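Dehydrogenase (Chromobacterium violaceum, PDB 3Q2I) binds NADH and UDP-GlcNAcA and probably oxidises this UDP-sugar acid during biosynthesis of 2,3-diacetamido-2,3-dideoxy-D-mannuronic acid. Local coordinates at residues N26-A31 / F302-Y307; I14-V19 / D37-I42; E150-R155 / W277-P282. All blocks are in the same frame, centred on the assembly; numbering follows the deposited sequence.

In the fold
From the N terminus, strand 14-19 leads into helix 25-34 and then strand 39-45; contact 2 closes this short loop by pairing the first two strands of the chain in the Rossmann sheet. The helix between them supplies 26-31 to contact 1, so contacts 1 and 2 cross along the chain, and they also touch in space, F29 and H28 packing on L18 and F29 on L41. After the remaining strands of the Rossmann fold the chain enters the C-terminal alpha/beta domain, where contact 3 joins 150-155 to 277-282 at one outermost strand of the mixed sheet. It is nested inside the long loop that contact 1 closes at 302-307, its centre about 33 Å from that of contact 1.

Contact 1 (N26-A31 / F302-Y307)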
loop_
_atom_site.group_PDB
_atom_site.type_symbol
_atom_site.label_atom_id
_atom_site.label_comp_id
_atom_site.label_asym_id
_atom_site.label_seq_id
_atom_site.Cartn_x
_atom_site.Cartn_y
_atom_site.Cartn_z
ATOM N N ASN A 26 -25.148 24.532 -33.223
ATOM C CA ASN A 26 -26.299 24.337 -34.123
ATOM C C ASN A 26 -27.587 23.895 -33.411
ATOM O O ASN A 26 -28.692 24.405 -33.659
ATOM C CB ASN A 26 -25.864 23.336 -35.206
ATOM C CG ASN A 26 -26.942 23.040 -36.205
ATOM O OD1 ASN A 26 -27.291 23.880 -37.050
ATOM N ND2 ASN A 26 -27.451 21.817 -36.148
ATOM N N ASN A 27 -27.481 22.950 -32.481
ATOM C CA ASN A 27 -28.644 22.461 -31.760
ATOM C C ASN A 27 -29.220 23.494 -30.789
ATOM O O ASN A 27 -30.409 23.437 -30.465
ATOM C CB ASN A 27 -28.308 21.234 -30.888
ATOM C CG ASN A 27 -27.834 20.068 -31.700
ATOM O OD1 ASN A 27 -28.427 18.990 -31.666
ATOM N ND2 ASN A 27 -26.733 20.256 -32.391
ATOM N N HIS A 28 -28.365 24.361 -30.256
ATOM C CA HIS A 28 -28.815 25.432 -29.387
ATOM C C HIS A 28 -29.511 26.503 -30.234
ATOM O O HIS A 28 -30.578 27.000 -29.829
ATOM C CB HIS A 28 -27.649 26.052 -28.607
ATOM C CG HIS A 28 -27.081 25.137 -27.552
ATOM N ND1 HIS A 28 -27.351 25.288 -26.203
ATOM C CD2 HIS A 28 -26.235 24.079 -27.655
ATOM C CE1 HIS A 28 -26.715 24.342 -25.521
ATOM N NE2 HIS A 28 -26.023 23.607 -26.379
ATOM N N PHE A 29 -28.919 26.840 -31.385
ATOM C CA PHE A 29 -29.635 27.782 -32.300
ATOM C C PHE A 29 -31.047 27.262 -32.622
ATOM O O PHE A 29 -32.051 27.990 -32.492
ATOM C CB PHE A 29 -28.838 28.046 -33.590
ATOM C CG PHE A 29 -27.452 28.646 -33.391
ATOM C CD1 PHE A 29 -27.113 29.362 -32.247
ATOM C CD2 PHE A 29 -26.463 28.442 -34.353
ATOM C CE1 PHE A 29 -25.841 29.900 -32.112
ATOM C CE2 PHE A 29 -25.187 28.975 -34.232
ATOM C CZ PHE A 29 -24.860 29.712 -33.086
ATOM N N GLY A 30 -31.157 26.015 -33.058
ATOM C CA GLY A 30 -32.450 25.404 -33.349
ATOM C C GLY A 30 -33.390 25.494 -32.163
ATOM O O GLY A 30 -34.573 25.840 -32.298
ATOM N N ALA A 31 -32.877 25.169 -30.976
ATOM C CA ALA A 31 -33.694 25.190 -29.781
ATOM C C ALA A 31 -34.240 26.583 -29.504
ATOM O O ALA A 31 -35.401 26.730 -29.109
ATOM C CB ALA A 31 -32.881 24.685 -28.572
ATOM N N PHE A 302 -37.586 16.822 -28.254
ATOM C CA PHE A 302 -36.788 16.185 -27.209
ATOM C C PHE A 302 -35.402 16.794 -27.337
ATOM O O PHE A 302 -35.142 17.618 -28.226
ATOM C CB PHE A 302 -36.685 14.673 -27.438
ATOM C CG PHE A 302 -37.881 13.889 -26.952
ATOM C CD1 PHE A 302 -38.067 13.647 -25.589
ATOM C CD2 PHE A 302 -38.794 13.358 -27.865
ATOM C CE1 PHE A 302 -39.149 12.906 -25.138
ATOM C CE2 PHE A 302 -39.901 12.624 -27.414
ATOM C CZ PHE A 302 -40.071 12.385 -26.054
ATOM N N GLY A 303 -34.488 16.379 -26.466
ATOM C CA GLY A 303 -33.154 16.893 -26.611
ATOM C C GLY A 303 -33.129 18.346 -26.207
ATOM O O GLY A 303 -33.735 18.753 -25.211
ATOM N N HIS A 304 -32.341 19.111 -26.946
ATOM C CA HIS A 304 -32.049 20.488 -26.563
ATOM C C HIS A 304 -33.289 21.373 -26.427
ATOM O O HIS A 304 -33.377 22.186 -25.513
ATOM C CB HIS A 304 -31.001 21.129 -27.443
ATOM C CG HIS A 304 -29.607 20.657 -27.140
ATOM N ND1 HIS A 304 -29.152 19.408 -27.506
ATOM C CD2 HIS A 304 -28.566 21.290 -26.549
ATOM C CE1 HIS A 304 -27.887 19.282 -27.124
ATOM N NE2 HIS A 304 -27.518 20.396 -26.520
ATOM N N PRO A 305 -34.261 21.216 -27.333
ATOM C CA PRO A 305 -35.434 22.098 -27.195
ATOM C C PRO A 305 -36.168 21.990 -25.863
ATOM O O PRO A 305 -36.509 23.024 -25.267
ATOM C CB PRO A 305 -36.302 21.700 -28.416
ATOM C CG PRO A 305 -35.277 21.321 -29.442
ATOM C CD PRO A 305 -34.235 20.524 -28.637
ATOM N N LEU A 306 -36.385 20.770 -25.383
ATOM C CA LEU A 306 -37.002 20.518 -24.093
ATOM C C LEU A 306 -36.126 21.056 -22.972
ATOM O O LEU A 306 -36.626 21.643 -22.022
ATOM C CB LEU A 306 -37.173 19.021 -23.904
ATOM C CG LEU A 306 -38.534 18.393 -23.673
ATOM C CD1 LEU A 306 -38.371 16.884 -23.446
ATOM C CD2 LEU A 306 -39.243 19.142 -22.532
ATOM N N TYR A 307 -34.809 20.854 -23.071
ATOM C CA TYR A 307 -33.908 21.375 -22.064
ATOM C C TYR A 307 -34.118 22.867 -21.925
ATOM O O TYR A 307 -34.173 23.436 -20.824
ATOM C CB TYR A 307 -32.428 21.111 -22.453
ATOM C CG TYR A 307 -31.503 21.488 -21.332
ATOM C CD1 TYR A 307 -30.825 22.710 -21.319
ATOM C CD2 TYR A 307 -31.385 20.637 -20.246
ATOM C CE1 TYR A 307 -30.024 23.064 -20.245
ATOM C CE2 TYR A 307 -30.584 20.996 -19.169
ATOM C CZ TYR A 307 -29.914 22.195 -19.181
ATOM O OH TYR A 307 -29.169 22.515 -18.057
#
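H28 and H304 meet where helix 25-34 of the NAD-binding Rossmann fold faces the first turn of helix 304-315, a helix supplied by the C-terminal domain, with G303 at its N-cap position. The buried part of the contact is tight. The two imidazoles form a T-shaped pair, planes at 68° and centroids 4.7 Å apart, with the edge of H304 over the face of H28. H304 CG stands anti to its carbonyl carbon (chi1 -76°), which sends the imidazole between N27 and H28. H304 CD2 comes 3.4 Å from H28 NE2, yet no hydrogen bond joins the rings. Instead both NE2 atoms bond to OE1 of E105, while H28 ND1 bonds to Y308 OH, which fixes the turn of the H28 ring. Histidine suits both places, being a flat group with polar rim atoms. H304 also touches the bound NADH, so it belongs to the cofactor pocket as well.

Beside the rings the fit is looser: the small methyl of A31 lets the helices approach, its CB 4.2 Å from P305 CG. N27, partly exposed, contributes chiefly the root of its side chain: CB sits over one face of the H304 imidazole, a CH-pi contact 4.1 Å from its centroid.

Contact 2 (I14-V19 / D37-I42)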
loop_
_atom_site.group_PDB
_atom_site.type_symbol
_atom_site.label_atom_id
_atom_site.label_comp_id
_atom_site.label_asym_id
_atom_site.label_seq_id
_atom_site.Cartn_x
_atom_site.Cartn_y
_atom_site.Cartn_z
ATOM N N ILE A 14 -36.577 36.121 -22.292
ATOM C CA ILE A 14 -35.237 35.842 -21.747
ATOM C C ILE A 14 -34.130 36.014 -22.796
ATOM O O ILE A 14 -34.271 35.574 -23.940
ATOM C CB ILE A 14 -35.149 34.390 -21.217
ATOM C CG1 ILE A 14 -36.416 34.023 -20.428
ATOM C CG2 ILE A 14 -33.850 34.202 -20.410
ATOM C CD1 ILE A 14 -36.654 34.939 -19.205
ATOM N N ARG A 15 -33.033 36.644 -22.395
ATOM C CA ARG A 15 -31.956 36.957 -23.298
ATOM C C ARG A 15 -30.799 35.972 -23.106
ATOM O O ARG A 15 -30.398 35.741 -21.959
ATOM C CB ARG A 15 -31.522 38.399 -23.091
ATOM C CG ARG A 15 -32.719 39.326 -23.378
ATOM C CD ARG A 15 -32.378 40.764 -23.127
ATOM N NE ARG A 15 -32.384 41.127 -21.713
ATOM C CZ ARG A 15 -32.347 42.388 -21.288
ATOM N NH1 ARG A 15 -32.306 43.373 -22.175
ATOM N NH2 ARG A 15 -32.348 42.670 -19.991
ATOM N N PHE A 16 -30.329 35.404 -24.211
ATOM C CA PHE A 16 -29.187 34.459 -24.213
ATOM C C PHE A 16 -27.977 35.027 -24.943
ATOM O O PHE A 16 -28.093 35.732 -25.957
ATOM C CB PHE A 16 -29.643 33.176 -24.878
ATOM C CG PHE A 16 -30.597 32.349 -24.047
ATOM C CD1 PHE A 16 -30.116 31.372 -23.178
ATOM C CD2 PHE A 16 -31.968 32.601 -24.052
ATOM C CE1 PHE A 16 -30.993 30.633 -22.410
ATOM C CE2 PHE A 16 -32.850 31.858 -23.294
ATOM C CZ PHE A 16 -32.363 30.884 -22.445
ATOM N N ALA A 17 -26.766 34.718 -24.467
ATOM C CA ALA A 17 -25.571 34.944 -25.269
ATOM C C ALA A 17 -24.899 33.571 -25.395
ATOM O O ALA A 17 -25.143 32.666 -24.551
ATOM C CB ALA A 17 -24.623 35.920 -24.602
ATOM N N LEU A 18 -24.160 33.368 -26.483
ATOM C CA LEU A 18 -23.520 32.069 -26.657
ATOM C C LEU A 18 -22.049 32.180 -27.046
ATOM O O LEU A 18 -21.659 33.010 -27.864
ATOM C CB LEU A 18 -24.277 31.200 -27.660
ATOM C CG LEU A 18 -23.731 29.843 -28.150
ATOM C CD1 LEU A 18 -24.806 28.851 -28.410
ATOM C CD2 LEU A 18 -22.707 29.916 -29.284
ATOM N N VAL A 19 -21.194 31.349 -26.453
ATOM C CA VAL A 19 -19.784 31.362 -26.829
ATOM C C VAL A 19 -19.354 29.983 -27.317
ATOM O O VAL A 19 -19.680 28.962 -26.685
ATOM C CB VAL A 19 -18.866 31.885 -25.675
ATOM C CG1 VAL A 19 -19.082 31.111 -24.398
ATOM C CG2 VAL A 19 -17.418 31.932 -26.084
ATOM N N ASP A 37 -40.641 32.964 -29.056
ATOM C CA ASP A 37 -41.578 33.863 -28.384
ATOM C C ASP A 37 -41.214 34.161 -26.931
ATOM O O ASP A 37 -41.639 35.183 -26.395
ATOM C CB ASP A 37 -43.005 33.303 -28.422
ATOM C CG ASP A 37 -43.651 33.424 -29.805
ATOM O OD1 ASP A 37 -43.217 34.261 -30.633
ATOM O OD2 ASP A 37 -44.605 32.659 -30.071
ATOM N N ARG A 38 -40.421 33.286 -26.300
ATOM C CA ARG A 38 -40.063 33.396 -24.883
ATOM C C ARG A 38 -38.601 33.812 -24.728
ATOM O O ARG A 38 -38.155 34.258 -23.665
ATOM C CB ARG A 38 -40.302 32.079 -24.138
ATOM C CG ARG A 38 -41.716 31.838 -23.622
ATOM C CD ARG A 38 -41.782 30.671 -22.640
ATOM N NE ARG A 38 -41.485 29.411 -23.313
ATOM C CZ ARG A 38 -41.226 28.246 -22.726
ATOM N NH1 ARG A 38 -40.982 27.203 -23.503
ATOM N NH2 ARG A 38 -41.224 28.093 -21.400
ATOM N N ALA A 39 -37.829 33.650 -25.798
ATOM C CA ALA A 39 -36.378 33.741 -25.700
ATOM C C ALA A 39 -35.773 34.332 -26.963
ATOM O O ALA A 39 -36.228 34.045 -28.076
ATOM C CB ALA A 39 -35.787 32.335 -25.487
ATOM N N GLU A 40 -34.689 35.080 -26.799
ATOM C CA GLU A 40 -33.883 35.473 -27.938
ATOM C C GLU A 40 -32.380 35.368 -27.693
ATOM O O GLU A 40 -31.893 35.565 -26.574
ATOM C CB GLU A 40 -34.205 36.912 -28.340
ATOM C CG GLU A 40 -33.796 37.934 -27.290
ATOM C CD GLU A 40 -34.521 39.261 -27.460
ATOM O OE1 GLU A 40 -34.750 39.947 -26.435
ATOM O OE2 GLU A 40 -34.843 39.604 -28.621
ATOM N N LEU A 41 -31.662 35.086 -28.776
ATOM C CA LEU A 41 -30.209 35.038 -28.762
ATOM C C LEU A 41 -29.679 36.363 -29.292
ATOM O O LEU A 41 -29.838 36.665 -30.476
ATOM C CB LEU A 41 -29.730 33.854 -29.614
ATOM C CG LEU A 41 -28.214 33.691 -29.720
ATOM C CD1 LEU A 41 -27.618 33.245 -28.379
ATOM C CD2 LEU A 41 -28.048 32.573 -30.746
ATOM N N ILE A 42 -29.030 37.144 -28.440
ATOM C CA ILE A 42 -28.651 38.506 -28.773
ATOM C C ILE A 42 -27.164 38.718 -29.024
ATOM O O ILE A 42 -26.764 39.761 -29.542
ATOM C CB ILE A 42 -29.157 39.516 -27.704
ATOM C CG1 ILE A 42 -28.733 39.044 -26.303
ATOM C CG2 ILE A 42 -30.684 39.544 -27.688
ATOM C CD1 ILE A 42 -28.650 40.158 -25.260
#
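The first beta-alpha-beta unit of the Rossmann fold is closed here, I14, R15 and F16 pairing in parallel with A39, E40 and L41 while helix 25-34 makes the crossover. Four backbone bonds form the ladder: R38 O accepts from I14 N, I14 O from E40 N (2.9 Å), E40 O from F16 N (2.8 Å) and F16 O from I42 N. The first bends most, at 141°, where strand 39-45 is only beginning.

On the face carrying F16, the phenyl ring comes up to A39, its CE2 3.7 Å from A39 CB; alanine leaves room for the ring, which also meets that of Y308. With L41 CG anti to its own nitrogen (chi1 179°) and chi2 near 70°, L41 CD1 comes to 4.0 Å from F16 CB and from L18 CB, and F29 of the crossover helix packs on L18 and L41. These branched and aromatic residues suit the helix-covered face.

R15 and E40 project from the other face and lie side by side, E40 OE1 3.7 Å from R15 CG. Their charged ends do not meet, R15 NE being 5.4 Å from E40 OE1; the guanidinium instead makes a salt bridge with D75, while R38 pairs with D309. The strands are therefore joined by backbone amides and apolar contact, with any attraction between R15 and E40 probably a modest addition.

Contact 3 (E150-R155 / W277-P282); sequences EKRFGR and WEFSEP
R152 lays its guanidinium flat on the phenyl ring of F279, joining the loop after helix 139-149 to the end of strand 273-279, an outermost strand of the C-terminal domain's mixed sheet. The loop leaves its helix through a Schellman motif at K151 and turns by a type I beta turn from K151 to G154, which places R152 and F153 at the two middle positions of the turn, one for the face of F279 and one for its edge.

Over that face lie both ends of the arginine side chain: R152 CB rests 3.6 Å from F279 CE1, and after the aliphatic part arches clear, the bend at chi3 (70°) carries the guanidinium across to the CD2 side. There R152 CZ makes a cation-pi contact 4.0 Å from the ring centroid, the planes only 24° apart. The edge of the same phenyl points into the face of F153 in a T-shaped pair with centroids 5.0 Å apart, closest between F153 CZ and F279 CZ at 3.7 Å. A phenylalanine serves well here because its face can take a charge and its edge another ring.

The guanidinium, stacked on F279, also has its rim held. R152 NH1 donates to E281 O at 3.1 Å, the acceptor close to the guanidinium plane, and R152 NH2 forms a salt bridge with D286. The same carboxylate oxygen of D286 accepts from W277 NE1, so an arginine and an indole share one acceptor. Near the interface, S280 packs on Y247 of a second subunit. Its hydroxyl OG also binds a water at 3.1 Å, and that water donates to R152 O at 2.7 Å.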
loop_
_atom_site.group_PDB
_atom_site.type_symbol
_atom_site.label_atom_id
_atom_site.label_comp_id
_atom_site.label_asym_id
_atom_site.label_seq_id
_atom_site.Cartn_x
_atom_site.Cartn_y
_atom_site.Cartn_z
ATOM N N GLU A 150 -40.906 4.926 -8.103
ATOM C CA GLU A 150 -41.970 4.128 -7.505
ATOM C C GLU A 150 -41.476 2.900 -6.739
ATOM O O GLU A 150 -42.280 2.180 -6.166
ATOM C CB GLU A 150 -42.965 3.695 -8.582
ATOM C CG GLU A 150 -43.452 4.834 -9.439
ATOM C CD GLU A 150 -44.846 5.230 -9.022
ATOM O OE1 GLU A 150 -45.793 4.905 -9.777
ATOM O OE2 GLU A 150 -44.977 5.791 -7.907
ATOM N N LYS A 151 -40.169 2.647 -6.746
ATOM C CA LYS A 151 -39.591 1.431 -6.154
ATOM C C LYS A 151 -40.088 0.128 -6.777
ATOM O O LYS A 151 -40.238 -0.881 -6.094
ATOM C CB LYS A 151 -39.784 1.428 -4.635
ATOM C CG LYS A 151 -39.692 2.823 -4.060
ATOM C CD LYS A 151 -39.598 2.835 -2.541
ATOM C CE LYS A 151 -38.752 4.021 -2.082
ATOM N NZ LYS A 151 -37.762 3.601 -1.037
ATOM N N ARG A 152 -40.313 0.121 -8.080
ATOM C CA ARG A 152 -40.848 -1.069 -8.718
ATOM C C ARG A 152 -39.874 -2.253 -8.686
ATOM O O ARG A 152 -40.299 -3.402 -8.759
ATOM C CB ARG A 152 -41.292 -0.749 -10.144
ATOM C CG ARG A 152 -42.402 0.312 -10.196
ATOM C CD ARG A 152 -42.930 0.408 -11.609
ATOM N NE ARG A 152 -43.690 -0.801 -11.950
ATOM C CZ ARG A 152 -44.083 -1.092 -13.186
ATOM N NH1 ARG A 152 -44.747 -2.217 -13.412
ATOM N NH2 ARG A 152 -43.722 -0.318 -14.206
ATOM N N PHE A 153 -38.572 -1.984 -8.566
ATOM C CA PHE A 153 -37.615 -3.093 -8.592
ATOM C C PHE A 153 -37.429 -3.731 -7.210
ATOM O O PHE A 153 -36.834 -4.808 -7.076
ATOM C CB PHE A 153 -36.231 -2.617 -9.084
ATOM C CG PHE A 153 -36.202 -2.208 -10.533
ATOM C CD1 PHE A 153 -35.854 -3.122 -11.524
ATOM C CD2 PHE A 153 -36.424 -0.892 -10.903
ATOM C CE1 PHE A 153 -35.763 -2.741 -12.851
ATOM C CE2 PHE A 153 -36.360 -0.512 -12.218
ATOM C CZ PHE A 153 -36.031 -1.428 -13.211
ATOM N N GLY A 154 -37.888 -3.066 -6.154
ATOM C CA GLY A 154 -37.433 -3.393 -4.812
ATOM C C GLY A 154 -35.908 -3.211 -4.802
ATOM O O GLY A 154 -35.393 -2.309 -5.434
ATOM N N ARG A 155 -35.214 -4.046 -4.046
ATOM C CA ARG A 155 -33.757 -3.910 -3.890
ATOM C C ARG A 155 -33.084 -4.135 -5.246
ATOM O O ARG A 155 -33.350 -5.136 -5.887
ATOM C CB ARG A 155 -33.265 -4.937 -2.862
ATOM C CG ARG A 155 -31.740 -4.864 -2.668
ATOM C CD ARG A 155 -31.192 -5.645 -1.485
ATOM N NE ARG A 155 -29.883 -5.088 -1.117
ATOM C CZ ARG A 155 -29.157 -5.480 -0.077
ATOM N NH1 ARG A 155 -27.978 -4.919 0.155
ATOM N NH2 ARG A 155 -29.611 -6.430 0.732
ATOM N N TRP A 277 -39.090 -5.832 -19.986
ATOM C CA TRP A 277 -39.832 -4.988 -19.064
ATOM C C TRP A 277 -40.748 -5.810 -18.162
ATOM O O TRP A 277 -41.939 -6.011 -18.468
ATOM C CB TRP A 277 -40.602 -3.881 -19.815
ATOM C CG TRP A 277 -41.136 -2.781 -18.903
ATOM C CD1 TRP A 277 -42.343 -2.768 -18.266
ATOM C CD2 TRP A 277 -40.494 -1.542 -18.574
ATOM N NE1 TRP A 277 -42.472 -1.619 -17.523
ATOM C CE2 TRP A 277 -41.359 -0.839 -17.711
ATOM C CE3 TRP A 277 -39.250 -0.986 -18.892
ATOM C CZ2 TRP A 277 -41.022 0.414 -17.157
ATOM C CZ3 TRP A 277 -38.919 0.243 -18.345
ATOM C CH2 TRP A 277 -39.803 0.935 -17.501
ATOM N N GLU A 278 -40.206 -6.388 -17.105
ATOM C CA GLU A 278 -40.917 -7.394 -16.327
ATOM C C GLU A 278 -40.924 -7.071 -14.831
ATOM O O GLU A 278 -39.876 -7.031 -14.166
ATOM C CB GLU A 278 -40.368 -8.804 -16.635
ATOM C CG GLU A 278 -40.915 -9.899 -15.735
ATOM C CD GLU A 278 -40.725 -11.327 -16.267
ATOM O OE1 GLU A 278 -41.444 -12.231 -15.773
ATOM O OE2 GLU A 278 -39.875 -11.562 -17.162
ATOM N N PHE A 279 -42.108 -6.778 -14.302
ATOM C CA PHE A 279 -42.250 -6.410 -12.896
ATOM C C PHE A 279 -43.197 -7.328 -12.135
ATOM O O PHE A 279 -44.086 -7.935 -12.760
ATOM C CB PHE A 279 -42.672 -4.948 -12.773
ATOM C CG PHE A 279 -41.599 -3.976 -13.171
ATOM C CD1 PHE A 279 -40.613 -3.600 -12.266
ATOM C CD2 PHE A 279 -41.565 -3.452 -14.450
ATOM C CE1 PHE A 279 -39.621 -2.696 -12.647
ATOM C CE2 PHE A 279 -40.581 -2.576 -14.857
ATOM C CZ PHE A 279 -39.601 -2.174 -13.922
ATOM N N SER A 280 -43.023 -7.440 -10.822
ATOM C CA SER A 280 -43.834 -8.357 -10.029
ATOM C C SER A 280 -45.282 -7.881 -9.949
ATOM O O SER A 280 -46.178 -8.719 -9.838
ATOM C CB SER A 280 -43.277 -8.605 -8.628
ATOM O OG SER A 280 -43.361 -7.456 -7.811
ATOM N N GLU A 281 -45.489 -6.560 -9.987
ATOM C CA GLU A 281 -46.828 -5.986 -10.146
ATOM C C GLU A 281 -46.970 -4.902 -11.218
ATOM O O GLU A 281 -46.139 -3.996 -11.327
ATOM C CB GLU A 281 -47.366 -5.473 -8.812
ATOM C CG GLU A 281 -46.288 -5.169 -7.803
ATOM C CD GLU A 281 -46.773 -5.450 -6.409
ATOM O OE1 GLU A 281 -46.037 -6.101 -5.632
ATOM O OE2 GLU A 281 -47.917 -5.038 -6.117
ATOM N N PRO A 282 -48.050 -4.986 -12.016
ATOM C CA PRO A 282 -48.269 -4.070 -13.132
ATOM C C PRO A 282 -48.450 -2.660 -12.597
ATOM O O PRO A 282 -48.648 -2.501 -11.395
ATOM C CB PRO A 282 -49.569 -4.595 -13.749
ATOM C CG PRO A 282 -50.280 -5.220 -12.587
ATOM C CD PRO A 282 -49.169 -5.932 -11.864
HETATM O O HOH W 1 -42.755 -4.587 -8.679
#